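Local coordinates for polysaccharide deacetylase-like protein (Bacillus anthracis, PDB 4V33), which is a putative polysaccharide deacetylase that carries a zinc ion and a fibronectin type III domain, and is required for osmotic stability and maintenance of cell shape, at residues A[50-54]-A[137-141]; A[60-66]-A[100-106]; A[76-82]-A[116-122]. One frame throughout, in Å; residues are numbered along the deposited sequence. Where two conformers were deposited one is given.

Contact 1: A[50-54]-A[137-141]; sequences SYNPI and AITFE
Tyr51 lays one face of its ring over the end of Ile138: CD1 of Ile138 stands 3.8 Å from the ring centroid, nearly above its centre, in a CH-pi contact 14° off the normal. The phenol reaches this place because CG of Tyr51 sits between its backbone N and carbonyl carbon (chi1 47°), while the anti chi1 of Ile138 sends CG1 and CD1 out to meet it. Ile54, three residues on and past the end of strand 48-51, reaches the same side chain. Its CD1 touches CG1 of Ile138 at 3.8 Å, lies 3.3 Å from the carbonyl O of Thr139, and covers the rim of one face of the Phe140 ring. One water links the phenol to the facing backbone, 2.7 Å from OH of Tyr51 and accepting from N of Thr139 at 2.9 Å. The two segments belong to different sheets of the fibronectin type III beta sandwich, strand 48-51 to the three-stranded one and 130-140 to the four-stranded one, and both strands are outermost. The contact thus joins the sheets along one edge of the sandwich, mainly through apolar side chains, with the water accepting the Thr139 N-H between them.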
loop_
_atom_site.group_PDB
_atom_site.type_symbol
_atom_site.label_atom_id
_atom_site.label_comp_id
_atom_site.label_asym_id
_atom_site.label_seq_id
_atom_site.Cartn_x
_atom_site.Cartn_y
_atom_site.Cartn_z
ATOM N N SER A 50 21.684 9.792 13.397
ATOM C CA SER A 50 21.556 10.234 12.011
ATOM C C SER A 50 22.139 9.174 11.092
ATOM O O SER A 50 22.721 8.189 11.549
ATOM C CB SER A 50 22.255 11.573 11.790
ATOM O OG SER A 50 23.647 11.461 12.022
ATOM N N TYR A 51 21.970 9.366 9.791
ATOM C CA TYR A 51 22.537 8.448 8.817
ATOM C C TYR A 51 22.770 9.165 7.500
ATOM O O TYR A 51 22.148 10.195 7.223
ATOM C CB TYR A 51 21.636 7.223 8.615
ATOM C CG TYR A 51 20.172 7.546 8.432
ATOM C CD1 TYR A 51 19.654 7.813 7.174
ATOM C CD2 TYR A 51 19.302 7.570 9.517
ATOM C CE1 TYR A 51 18.313 8.109 6.996
ATOM C CE2 TYR A 51 17.959 7.864 9.350
ATOM C CZ TYR A 51 17.471 8.130 8.088
ATOM O OH TYR A 51 16.139 8.424 7.906
ATOM N N ASN A 52 23.684 8.636 6.696
ATOM C CA ASN A 52 23.920 9.196 5.374
ATOM C C ASN A 52 22.634 9.145 4.559
ATOM O O ASN A 52 21.905 8.158 4.614
ATOM C CB ASN A 52 25.042 8.443 4.659
ATOM C CG ASN A 52 26.365 8.538 5.391
ATOM O OD1 ASN A 52 26.549 9.394 6.254
ATOM N ND2 ASN A 52 27.297 7.658 5.045
ATOM N N PRO A 53 22.339 10.221 3.813
ATOM C CA PRO A 53 21.087 10.313 3.055
ATOM C C PRO A 53 20.848 9.106 2.155
ATOM O O PRO A 53 21.787 8.578 1.558
ATOM C CB PRO A 53 21.293 11.564 2.201
ATOM C CG PRO A 53 22.218 12.404 3.000
ATOM C CD PRO A 53 23.149 11.446 3.695
ATOM N N ILE A 54 19.598 8.671 2.072
ATOM C CA ILE A 54 19.232 7.580 1.186
ATOM C C ILE A 54 18.112 8.013 0.260
ATOM O O ILE A 54 17.461 9.031 0.496
ATOM C CB ILE A 54 18.785 6.331 1.965
ATOM C CG1 ILE A 54 17.655 6.681 2.937
ATOM C CG2 ILE A 54 19.968 5.717 2.693
ATOM C CD1 ILE A 54 17.035 5.470 3.622
ATOM N N ALA A 137 14.340 5.740 13.468
ATOM C CA ALA A 137 13.985 4.765 12.461
ATOM C C ALA A 137 14.603 5.169 11.134
ATOM O O ALA A 137 14.945 6.338 10.917
ATOM C CB ALA A 137 12.470 4.647 12.331
ATOM N N ILE A 138 14.764 4.184 10.263
ATOM C CA ILE A 138 15.196 4.424 8.897
ATOM C C ILE A 138 14.312 3.601 7.972
ATOM O O ILE A 138 13.983 2.455 8.273
ATOM C CB ILE A 138 16.677 4.057 8.694
ATOM C CG1 ILE A 138 17.105 4.352 7.255
ATOM C CG2 ILE A 138 16.947 2.599 9.070
ATOM C CD1 ILE A 138 18.596 4.295 7.051
ATOM N N THR A 139 13.907 4.195 6.855
ATOM C CA THR A 139 13.004 3.508 5.942
ATOM C C THR A 139 13.596 3.343 4.549
ATOM O O THR A 139 13.924 4.321 3.878
ATOM C CB THR A 139 11.650 4.235 5.835
ATOM O OG1 THR A 139 11.019 4.259 7.123
ATOM C CG2 THR A 139 10.743 3.512 4.838
ATOM N N PHE A 140 13.742 2.087 4.135
ATOM C CA PHE A 140 14.099 1.753 2.765
ATOM C C PHE A 140 12.809 1.443 2.015
ATOM O O PHE A 140 12.208 0.387 2.210
ATOM C CB PHE A 140 15.067 0.557 2.745
ATOM C CG PHE A 140 16.423 0.882 3.315
ATOM C CD1 PHE A 140 16.661 0.784 4.674
ATOM C CD2 PHE A 140 17.442 1.328 2.490
ATOM C CE1 PHE A 140 17.900 1.108 5.196
ATOM C CE2 PHE A 140 18.682 1.652 3.009
ATOM C CZ PHE A 140 18.911 1.542 4.364
ATOM N N GLU A 141 12.379 2.383 1.178
ATOM C CA GLU A 141 11.051 2.322 0.562
ATOM C C GLU A 141 10.750 0.996 -0.111
ATOM O O GLU A 141 11.555 0.488 -0.893
ATOM C CB GLU A 141 10.868 3.453 -0.455
ATOM C CG GLU A 141 10.801 4.843 0.154
ATOM C CD GLU A 141 9.590 5.042 1.055
ATOM O OE1 GLU A 141 8.605 4.291 0.918
ATOM O OE2 GLU A 141 9.630 5.958 1.910
HETATM O O HOH W 1 14.242 7.056 6.634
#

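Contact 2: A[60-66]-A[100-106]; sequences NTTIHMT and QFSLPFD
Strands 60-66 and 103-106 run antiparallel, their axes 4.5 Å apart at closest approach and 147° between directions, with Thr61-Phe105 and Ile63-Leu103 as hydrogen-bonded pairs. They are neighbours in the three-stranded sheet of the fibronectin type III sandwich, where 103-106 is an outer strand. Each of these pairs is closed by two backbone bonds, the shortest from N of Ile63 to O of Leu103 at 2.7 Å. Ahead of Leu103 the second segment is not yet in strand geometry, with positive phi at Gln100 and Phe101, yet N of Met65 still bonds to O of Gln100 at 2.8 Å. Thr61, Ile63, Leu103 and Phe105 share the face turned to the other sheet. There CD1 of Ile63 reaches CB of Phe105 at 4.0 Å and CD2 of Leu103 at 4.3 Å, while the Phe105 ring, with CG anti to the backbone N (chi1 -177°), runs on to meet Phe117 edge-to-face. Thr61 turns its hydroxyl to O of Asn52. On the other face lie Asn60, Thr62, Pro104 and Asp106. Farther along, the His64 ring lies beside Ser102, its ND1 buried here without a polar partner. The extended side chain of Gln100 crosses Thr66, whose CG2 is 3.4 Å from NE2. Asp106 uses its two oxygens separately: OD1 accepts from N of Lys108, whereas ND2 of Asn60 bonds to OD2 at 3.0 Å; OD2 lies near the amide plane of Asn60, while ND2 stands 45° out of the Asp106 carboxylate plane.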
loop_
_atom_site.group_PDB
_atom_site.type_symbol
_atom_site.label_atom_id
_atom_site.label_comp_id
_atom_site.label_asym_id
_atom_site.label_seq_id
_atom_site.Cartn_x
_atom_site.Cartn_y
_atom_site.Cartn_z
ATOM N N ASN A 60 21.736 0.551 1.350
ATOM C CA ASN A 60 22.589 0.690 2.521
ATOM C C ASN A 60 22.898 2.139 2.881
ATOM O O ASN A 60 22.589 3.065 2.126
ATOM C CB ASN A 60 23.881 -0.126 2.358
ATOM C CG ASN A 60 24.688 0.275 1.138
ATOM O OD1 ASN A 60 24.864 1.458 0.849
ATOM N ND2 ASN A 60 25.188 -0.719 0.414
ATOM N N THR A 61 23.500 2.322 4.050
ATOM C CA THR A 61 23.921 3.637 4.515
ATOM C C THR A 61 24.847 3.454 5.707
ATOM O O THR A 61 25.236 2.332 6.026
ATOM C CB THR A 61 22.717 4.509 4.938
ATOM O OG1 THR A 61 23.172 5.824 5.271
ATOM C CG2 THR A 61 21.997 3.901 6.142
ATOM N N THR A 62 25.213 4.556 6.351
ATOM C CA THR A 62 25.986 4.491 7.580
ATOM C C THR A 62 25.286 5.298 8.662
ATOM O O THR A 62 24.905 6.446 8.442
ATOM C CB THR A 62 27.414 5.024 7.380
ATOM O OG1 THR A 62 28.062 4.268 6.347
ATOM C CG2 THR A 62 28.215 4.914 8.668
ATOM N N ILE A 63 25.117 4.686 9.830
ATOM C CA ILE A 63 24.473 5.336 10.964
ATOM C C ILE A 63 25.523 5.984 11.866
ATOM O O ILE A 63 26.603 5.433 12.067
ATOM C CB ILE A 63 23.639 4.312 11.771
ATOM C CG1 ILE A 63 22.527 3.734 10.891
ATOM C CG2 ILE A 63 23.052 4.943 13.028
ATOM C CD1 ILE A 63 21.866 2.494 11.470
ATOM N N HIS A 64 25.211 7.164 12.394
ATOM C CA HIS A 64 26.107 7.842 13.321
ATOM C C HIS A 64 25.331 8.348 14.523
ATOM O O HIS A 64 24.108 8.493 14.466
ATOM C CB HIS A 64 26.774 9.042 12.648
ATOM C CG HIS A 64 27.471 8.713 11.365
ATOM N ND1 HIS A 64 28.769 8.252 11.321
ATOM C CD2 HIS A 64 27.053 8.791 10.081
ATOM C CE1 HIS A 64 29.121 8.057 10.063
ATOM N NE2 HIS A 64 28.098 8.374 9.291
ATOM N N MET A 65 26.049 8.636 15.604
ATOM C CA MET A 65 25.446 9.325 16.732
ATOM C C MET A 65 26.173 10.629 17.024
ATOM O O MET A 65 27.401 10.693 16.984
ATOM C CB MET A 65 25.451 8.458 17.987
ATOM C CG MET A 65 24.766 9.133 19.167
ATOM S SD MET A 65 23.104 8.524 19.469
ATOM C CE MET A 65 23.442 6.815 19.166
ATOM N N THR A 66 25.403 11.667 17.323
ATOM C CA THR A 66 25.975 12.933 17.754
ATOM C C THR A 66 25.297 13.393 19.036
ATOM O O THR A 66 24.370 12.744 19.525
ATOM C CB THR A 66 25.830 14.016 16.670
ATOM O OG1 THR A 66 24.465 14.079 16.234
ATOM C CG2 THR A 66 26.720 13.692 15.481
ATOM N N GLN A 100 32.103 9.088 15.472
ATOM C CA GLN A 100 30.718 9.256 15.913
ATOM C C GLN A 100 29.956 7.930 16.001
ATOM O O GLN A 100 28.780 7.853 15.645
ATOM C CB GLN A 100 29.983 10.254 15.010
ATOM C CG GLN A 100 30.559 11.666 15.086
ATOM C CD GLN A 100 29.932 12.619 14.093
ATOM O OE1 GLN A 100 29.417 12.206 13.052
ATOM N NE2 GLN A 100 29.973 13.909 14.409
ATOM N N PHE A 101 30.650 6.899 16.478
ATOM C CA PHE A 101 30.078 5.561 16.642
ATOM C C PHE A 101 29.408 5.068 15.370
ATOM O O PHE A 101 28.293 4.536 15.378
ATOM C CB PHE A 101 29.165 5.517 17.865
ATOM C CG PHE A 101 29.902 5.750 19.151
ATOM C CD1 PHE A 101 30.675 4.745 19.707
ATOM C CD2 PHE A 101 29.861 6.985 19.779
ATOM C CE1 PHE A 101 31.375 4.954 20.877
ATOM C CE2 PHE A 101 30.558 7.203 20.949
ATOM C CZ PHE A 101 31.317 6.186 21.501
ATOM N N SER A 102 30.135 5.256 14.276
ATOM C CA SER A 102 29.681 4.870 12.950
ATOM C C SER A 102 29.290 3.399 12.898
ATOM O O SER A 102 29.986 2.544 13.455
ATOM C CB SER A 102 30.785 5.164 11.931
ATOM O OG SER A 102 30.564 4.493 10.706
ATOM N N LEU A 103 28.180 3.115 12.228
ATOM C CA LEU A 103 27.721 1.750 12.029
ATOM C C LEU A 103 27.223 1.587 10.602
ATOM O O LEU A 103 26.234 2.209 10.207
ATOM C CB LEU A 103 26.593 1.400 12.998
ATOM C CG LEU A 103 26.139 -0.061 12.944
ATOM C CD1 LEU A 103 27.007 -0.932 13.859
ATOM C CD2 LEU A 103 24.653 -0.197 13.285
ATOM N N PRO A 104 27.917 0.754 9.816
ATOM C CA PRO A 104 27.428 0.429 8.475
ATOM C C PRO A 104 26.108 -0.321 8.580
ATOM O O PRO A 104 25.968 -1.236 9.394
ATOM C CB PRO A 104 28.514 -0.496 7.921
ATOM C CG PRO A 104 29.733 -0.177 8.717
ATOM C CD PRO A 104 29.232 0.154 10.089
ATOM N N PHE A 105 25.136 0.079 7.772
ATOM C CA PHE A 105 23.851 -0.592 7.750
ATOM C C PHE A 105 23.554 -1.033 6.331
ATOM O O PHE A 105 23.631 -0.233 5.407
ATOM C CB PHE A 105 22.740 0.338 8.234
ATOM C CG PHE A 105 21.390 -0.324 8.298
ATOM C CD1 PHE A 105 20.587 -0.415 7.168
ATOM C CD2 PHE A 105 20.934 -0.873 9.482
ATOM C CE1 PHE A 105 19.354 -1.040 7.227
ATOM C CE2 PHE A 105 19.697 -1.491 9.542
ATOM C CZ PHE A 105 18.911 -1.572 8.417
ATOM N N ASP A 106 23.200 -2.300 6.160
ATOM C CA ASP A 106 22.861 -2.814 4.844
ATOM C C ASP A 106 21.650 -3.727 4.945
ATOM O O ASP A 106 21.576 -4.573 5.835
ATOM C CB ASP A 106 24.050 -3.582 4.259
ATOM C CG ASP A 106 23.982 -3.704 2.747
ATOM O OD1 ASP A 106 23.007 -4.294 2.237
ATOM O OD2 ASP A 106 24.910 -3.218 2.065
#

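Contact 3: A[76-82]-A[116-122]; sequences QYKIWRT and EFQIEAI
Backbone hydrogen bonds join Gln76, Lys78 and Trp80 pairwise to Ile122, Glu120 and Gln118, the two strands running antiparallel at 160°. N of Thr82 also bonds to O of Glu116. Between these rungs, CA-H...O contacts fill in, as from CA of Ile79 to O of Gln118 at 3.2 Å. Polar side chains close the end of the ladder. Thr82 OG1 gives its hydrogen to the anti lone pair of OE1 of Glu116 at 2.6 Å and accepts from NE2 of Gln118 at 3.0 Å, so two bonds, roughly at right angles, hold the hydroxyl; OE2 of Glu116 has Lys195 as a salt-bridge partner. Both strands are inner members of the four-stranded sheet of the fibronectin type III sandwich, and Tyr77, Ile79, Phe117, Ile119 and Ala121 face its three-stranded partner. On this apolar side CG2 of Ile119 comes to the edge of the Tyr77 ring, 3.9 Å from CD1. On the opposite face a CH-pi contact forms: CB of Gln118 lies over the six-membered ring of Trp80, 3.7 Å from its centroid, and the Glu120 carboxylate approaches that ring's edge with its plane 82° from the ring's. Among the charges, Lys78 and Glu120 form a long salt bridge, NZ to OE1 4.0 Å, bridged by a water that accepts from NZ and donates to OE1; OE2 of Glu120 pairs with Lys86.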
loop_
_atom_site.group_PDB
_atom_site.type_symbol
_atom_site.label_atom_id
_atom_site.label_comp_id
_atom_site.label_asym_id
_atom_site.label_seq_id
_atom_site.Cartn_x
_atom_site.Cartn_y
_atom_site.Cartn_z
ATOM N N GLN A 76 25.518 0.576 21.402
ATOM C CA GLN A 76 24.854 -0.595 20.839
ATOM C C GLN A 76 23.539 -0.192 20.224
ATOM O O GLN A 76 22.717 0.450 20.876
ATOM C CB GLN A 76 24.633 -1.666 21.908
ATOM C CG GLN A 76 25.935 -2.151 22.524
ATOM C CD GLN A 76 25.765 -3.374 23.404
ATOM O OE1 GLN A 76 24.647 -3.773 23.733
ATOM N NE2 GLN A 76 26.880 -3.969 23.794
ATOM N N TYR A 77 23.349 -0.567 18.962
ATOM C CA TYR A 77 22.132 -0.242 18.233
ATOM C C TYR A 77 21.256 -1.474 18.120
ATOM O O TYR A 77 21.615 -2.433 17.432
ATOM C CB TYR A 77 22.461 0.235 16.816
ATOM C CG TYR A 77 23.332 1.468 16.720
ATOM C CD1 TYR A 77 22.769 2.734 16.700
ATOM C CD2 TYR A 77 24.712 1.361 16.608
ATOM C CE1 TYR A 77 23.558 3.875 16.587
ATOM C CE2 TYR A 77 25.515 2.500 16.492
ATOM C CZ TYR A 77 24.925 3.752 16.483
ATOM O OH TYR A 77 25.700 4.889 16.368
ATOM N N LYS A 78 20.111 -1.454 18.793
ATOM C CA LYS A 78 19.150 -2.538 18.661
ATOM C C LYS A 78 18.259 -2.199 17.476
ATOM O O LYS A 78 17.631 -1.140 17.449
ATOM C CB LYS A 78 18.300 -2.693 19.922
ATOM C CG LYS A 78 17.295 -3.843 19.824
ATOM C CD LYS A 78 16.306 -3.841 20.984
ATOM C CE LYS A 78 16.996 -4.170 22.289
ATOM N NZ LYS A 78 16.016 -4.285 23.420
ATOM N N ILE A 79 18.224 -3.092 16.497
ATOM C CA ILE A 79 17.533 -2.802 15.247
ATOM C C ILE A 79 16.620 -3.953 14.876
ATOM O O ILE A 79 16.987 -5.129 15.007
ATOM C CB ILE A 79 18.531 -2.549 14.098
ATOM C CG1 ILE A 79 19.479 -1.405 14.470
ATOM C CG2 ILE A 79 17.794 -2.234 12.797
ATOM C CD1 ILE A 79 20.489 -1.059 13.395
ATOM N N TRP A 80 15.416 -3.607 14.431
ATOM C CA TRP A 80 14.501 -4.599 13.893
ATOM C C TRP A 80 13.632 -3.989 12.815
ATOM O O TRP A 80 13.447 -2.773 12.757
ATOM C CB TRP A 80 13.623 -5.204 14.988
ATOM C CG TRP A 80 12.597 -4.283 15.586
ATOM C CD1 TRP A 80 11.273 -4.204 15.255
ATOM C CD2 TRP A 80 12.800 -3.350 16.652
ATOM N NE1 TRP A 80 10.646 -3.267 16.041
ATOM C CE2 TRP A 80 11.561 -2.730 16.907
ATOM C CE3 TRP A 80 13.913 -2.974 17.415
ATOM C CZ2 TRP A 80 11.402 -1.752 17.889
ATOM C CZ3 TRP A 80 13.753 -2.004 18.390
ATOM C CH2 TRP A 80 12.507 -1.403 18.615
ATOM N N ARG A 81 13.093 -4.847 11.958
ATOM C CA ARG A 81 12.122 -4.403 10.971
ATOM C C ARG A 81 10.766 -4.357 11.625
ATOM O O ARG A 81 10.327 -5.350 12.196
ATOM C CB ARG A 81 12.044 -5.400 9.829
ATOM C CG ARG A 81 13.189 -5.327 8.896
ATOM C CD ARG A 81 12.990 -6.221 7.693
ATOM N NE ARG A 81 11.944 -5.757 6.785
ATOM C CZ ARG A 81 10.786 -6.382 6.598
ATOM N NH1 ARG A 81 10.513 -7.486 7.274
ATOM N NH2 ARG A 81 9.898 -5.905 5.736
ATOM N N THR A 82 10.098 -3.217 11.517
ATOM C CA THR A 82 8.770 -3.054 12.096
ATOM C C THR A 82 7.835 -4.192 11.681
ATOM O O THR A 82 7.092 -4.735 12.507
ATOM C CB THR A 82 8.180 -1.710 11.683
ATOM O OG1 THR A 82 9.021 -0.667 12.196
ATOM C CG2 THR A 82 6.774 -1.544 12.229
ATOM N N GLU A 116 10.479 -0.104 6.972
ATOM C CA GLU A 116 10.898 0.637 8.159
ATOM C C GLU A 116 11.677 -0.247 9.130
ATOM O O GLU A 116 11.250 -1.356 9.483
ATOM C CB GLU A 116 9.682 1.224 8.867
ATOM C CG GLU A 116 10.015 2.121 10.058
ATOM C CD GLU A 116 8.772 2.527 10.813
ATOM O OE1 GLU A 116 8.245 1.701 11.584
ATOM O OE2 GLU A 116 8.302 3.664 10.621
ATOM N N PHE A 117 12.833 0.255 9.540
ATOM C CA PHE A 117 13.640 -0.382 10.570
ATOM C C PHE A 117 13.674 0.546 11.775
ATOM O O PHE A 117 14.023 1.715 11.646
ATOM C CB PHE A 117 15.072 -0.588 10.075
ATOM C CG PHE A 117 15.206 -1.590 8.960
ATOM C CD1 PHE A 117 14.855 -1.257 7.657
ATOM C CD2 PHE A 117 15.717 -2.854 9.212
ATOM C CE1 PHE A 117 14.998 -2.173 6.628
ATOM C CE2 PHE A 117 15.875 -3.770 8.182
ATOM C CZ PHE A 117 15.498 -3.434 6.890
ATOM N N GLN A 118 13.318 0.026 12.947
ATOM C CA GLN A 118 13.443 0.800 14.180
ATOM C C GLN A 118 14.829 0.632 14.790
ATOM O O GLN A 118 15.448 -0.428 14.658
ATOM C CB GLN A 118 12.341 0.410 15.172
ATOM C CG GLN A 118 10.968 0.840 14.659
ATOM C CD GLN A 118 9.839 0.578 15.624
ATOM O OE1 GLN A 118 9.871 1.021 16.774
ATOM N NE2 GLN A 118 8.819 -0.136 15.158
ATOM N N ILE A 119 15.317 1.697 15.426
ATOM C CA ILE A 119 16.654 1.726 16.000
ATOM C C ILE A 119 16.578 2.262 17.429
ATOM O O ILE A 119 16.084 3.364 17.652
ATOM C CB ILE A 119 17.605 2.641 15.185
ATOM C CG1 ILE A 119 17.615 2.240 13.705
ATOM C CG2 ILE A 119 19.022 2.606 15.779
ATOM C CD1 ILE A 119 18.265 3.275 12.787
ATOM N N GLU A 120 17.058 1.478 18.393
ATOM C CA GLU A 120 17.188 1.941 19.773
ATOM C C GLU A 120 18.652 1.889 20.149
ATOM O O GLU A 120 19.266 0.823 20.102
ATOM C CB GLU A 120 16.439 1.042 20.751
ATOM C CG GLU A 120 14.942 0.990 20.623
ATOM C CD GLU A 120 14.325 0.134 21.726
ATOM O OE1 GLU A 120 15.088 -0.553 22.452
ATOM O OE2 GLU A 120 13.089 0.154 21.875
ATOM N N ALA A 121 19.205 3.027 20.546
ATOM C CA ALA A 121 20.617 3.089 20.901
ATOM C C ALA A 121 20.823 3.203 22.401
ATOM O O ALA A 121 20.136 3.967 23.073
ATOM C CB ALA A 121 21.278 4.255 20.204
ATOM N N ILE A 122 21.775 2.430 22.913
ATOM C CA ILE A 122 22.246 2.577 24.283
ATOM C C ILE A 122 23.748 2.770 24.259
ATOM O O ILE A 122 24.413 2.384 23.301
ATOM C CB ILE A 122 21.895 1.357 25.179
ATOM C CG1 ILE A 122 22.676 0.107 24.755
ATOM C CG2 ILE A 122 20.390 1.119 25.202
ATOM C CD1 ILE A 122 22.426 -1.101 25.650
HETATM O O HOH W 2 14.271 -2.470 24.165
#

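How the contacts relate
All three contacts lie in the N-terminal fibronectin type III sandwich, their centres 10 to 12 Å apart, away from the zinc site but with one end near residues 194-195. Contact 2 lies within the three-stranded sheet and contact 3 within the four-stranded one; contact 1 spans the two. Along the chain contact 1 encloses the others, whose segments alternate. Strand 60-66 links contacts 1 and 2 by pairing with 48-51, and strand 115-124 links contacts 1 and 3 by pairing with 130-140. Contacts 2 and 3 meet across the sandwich interior, where Leu103 packs on Tyr77. Together they hold the two sheets of one domain, joined in the chain to the probable catalytic domain.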